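PDB 6HOX: binding domain (Hc) of Paraclostridial Mosquitocidal Protein 1 from Paraclostridium bifermentans, which forms the receptor-binding part of a clostridial neurotoxin heavy chain that targets Anopheles mosquitoes, helping to direct the toxin to host nerve cells. Local coordinates for residues A[249-252]-A[253-257]. Residues are numbered along the deposited sequence; the frame is centred on the assembly and turned at random.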
loop_
_atom_site.group_PDB
_atom_site.type_symbol
_atom_site.label_atom_id
_atom_site.label_comp_id
_atom_site.label_asym_id
_atom_site.label_seq_id
_atom_site.Cartn_x
_atom_site.Cartn_y
_atom_site.Cartn_z
ATOM N N LEU A 249 2.263 -10.601 -7.904
ATOM C CA LEU A 249 2.613 -9.199 -8.022
ATOM C C LEU A 249 1.523 -8.370 -7.333
ATOM O O LEU A 249 0.494 -8.881 -6.907
ATOM C CB LEU A 249 2.767 -8.841 -9.508
ATOM C CG LEU A 249 3.968 -9.485 -10.203
ATOM C CD1 LEU A 249 3.980 -9.140 -11.684
ATOM C CD2 LEU A 249 5.261 -9.052 -9.542
ATOM N N ARG A 250 1.756 -7.072 -7.248
ATOM C CA ARG A 250 0.925 -6.161 -6.504
ATOM C C ARG A 250 0.524 -4.973 -7.371
ATOM O O ARG A 250 1.252 -4.562 -8.285
ATOM C CB ARG A 250 1.700 -5.650 -5.283
ATOM C CG ARG A 250 2.091 -6.747 -4.311
ATOM C CD ARG A 250 0.979 -7.016 -3.336
ATOM N NE ARG A 250 1.293 -8.165 -2.509
ATOM C CZ ARG A 250 0.409 -8.777 -1.749
ATOM N NH1 ARG A 250 -0.760 -8.207 -1.526
ATOM N NH2 ARG A 250 0.693 -9.956 -1.227
ATOM N N ASP A 251 -0.645 -4.421 -7.055
ATOM C CA ASP A 251 -1.044 -3.141 -7.579
ATOM C C ASP A 251 -0.495 -2.022 -6.685
ATOM O O ASP A 251 0.138 -2.259 -5.665
ATOM C CB ASP A 251 -2.558 -3.059 -7.801
ATOM C CG ASP A 251 -3.425 -3.015 -6.557
ATOM O OD1 ASP A 251 -2.908 -2.654 -5.472
ATOM O OD2 ASP A 251 -4.629 -3.329 -6.693
ATOM N N PHE A 252 -0.721 -0.790 -7.143
ATOM C CA PHE A 252 -0.232 0.434 -6.565
ATOM C C PHE A 252 -0.625 0.558 -5.081
ATOM O O PHE A 252 0.139 1.158 -4.287
ATOM C CB PHE A 252 -0.805 1.596 -7.378
ATOM C CG PHE A 252 -0.358 2.956 -6.916
ATOM C CD1 PHE A 252 0.850 3.485 -7.355
ATOM C CD2 PHE A 252 -1.122 3.680 -6.023
ATOM C CE1 PHE A 252 1.270 4.730 -6.928
ATOM C CE2 PHE A 252 -0.700 4.925 -5.590
ATOM C CZ PHE A 252 0.483 5.454 -6.054
ATOM N N TRP A 253 -1.808 0.027 -4.730
ATOM C CA TRP A 253 -2.357 0.112 -3.395
ATOM C C TRP A 253 -1.759 -0.950 -2.463
ATOM O O TRP A 253 -1.947 -0.841 -1.237
ATOM C CB TRP A 253 -3.879 -0.028 -3.418
ATOM C CG TRP A 253 -4.616 0.874 -4.361
ATOM C CD1 TRP A 253 -5.491 0.469 -5.328
ATOM C CD2 TRP A 253 -4.594 2.314 -4.408
ATOM N NE1 TRP A 253 -6.025 1.551 -5.967
ATOM C CE2 TRP A 253 -5.501 2.699 -5.425
ATOM C CE3 TRP A 253 -3.937 3.310 -3.677
ATOM C CZ2 TRP A 253 -5.725 4.036 -5.762
ATOM C CZ3 TRP A 253 -4.150 4.635 -4.018
ATOM C CH2 TRP A 253 -5.038 4.989 -5.040
ATOM N N GLY A 254 -1.128 -1.995 -3.029
ATOM C CA GLY A 254 -0.572 -3.115 -2.255
ATOM C C GLY A 254 -1.453 -4.364 -2.236
ATOM O O GLY A 254 -1.173 -5.303 -1.457
ATOM N N GLU A 255 -2.482 -4.384 -3.097
ATOM C CA GLU A 255 -3.394 -5.518 -3.271
ATOM C C GLU A 255 -2.924 -6.382 -4.436
ATOM O O GLU A 255 -2.108 -5.959 -5.245
ATOM C CB GLU A 255 -4.824 -5.006 -3.420
ATOM C CG GLU A 255 -5.208 -4.122 -2.243
ATOM C CD GLU A 255 -6.696 -4.006 -1.982
ATOM O OE1 GLU A 255 -7.480 -4.132 -2.937
ATOM O OE2 GLU A 255 -7.058 -3.771 -0.821
ATOM N N PRO A 256 -3.322 -7.669 -4.489
ATOM C CA PRO A 256 -2.837 -8.561 -5.540
ATOM C C PRO A 256 -3.151 -8.013 -6.942
ATOM O O PRO A 256 -4.241 -7.507 -7.179
ATOM C CB PRO A 256 -3.563 -9.875 -5.248
ATOM C CG PRO A 256 -3.845 -9.807 -3.760
ATOM C CD PRO A 256 -4.187 -8.353 -3.513
ATOM N N LEU A 257 -2.160 -8.083 -7.842
ATOM C CA LEU A 257 -2.313 -7.638 -9.214
ATOM C C LEU A 257 -3.192 -8.670 -9.937
ATOM O O LEU A 257 -3.026 -9.862 -9.733
ATOM C CB LEU A 257 -0.926 -7.515 -9.847
ATOM C CG LEU A 257 -0.879 -6.885 -11.243
ATOM C CD1 LEU A 257 -1.301 -5.422 -11.198
ATOM C CD2 LEU A 257 0.516 -7.010 -11.840
HETATM O O HOH W 1 -5.465 -5.186 -8.259
HETATM O O HOH W 2 -6.882 -2.792 -5.471
#
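Asp251 folds its carboxylate back over the chain it precedes, and OD1 accepts the backbone N of Glu255 at 3.0 Å, with weak bonds from the N atoms of Trp253 and Gly254. Its chi1 of 70° sets CG between the backbone N and the carbonyl carbon, which brings OD1 into the turn. The other oxygen, OD2, takes two waters, one shared with Pro256 O, the other with Glu255 OE1; the second may ease the nearness of the two carboxylates.

Backbone bonds close the loop: Gly254 N to Asp251 O (2.9 Å), Asp251 N to Glu255 O (2.8 Å) and Leu257 N to Leu249 O (2.9 Å). Arg250, its chain bent at chi2 (-86°), turns back along the loop, bringing NH1 to Gly254 O at 2.9 Å, while also bonding Arg58 O. Trp253 NE1 bonds Ser439 O and Glu255 OE2 bonds Trp166 NE1, tying the loop to both receptor-binding subdomains.

Among apolar groups, the edge of Phe252 meets one face of Trp253 in a T-shaped pair, planes at 82°, and Leu249 CB lies against Leu257 CD2.

A type I beta turn, Asp251 to Gly254, with an Asx-turn-like carboxylate at its first residue, forms the tip; a single beta bridge, Arg250 with Pro256, holds the flanks, within the C-terminal receptor-binding region of beta-trefoil fold.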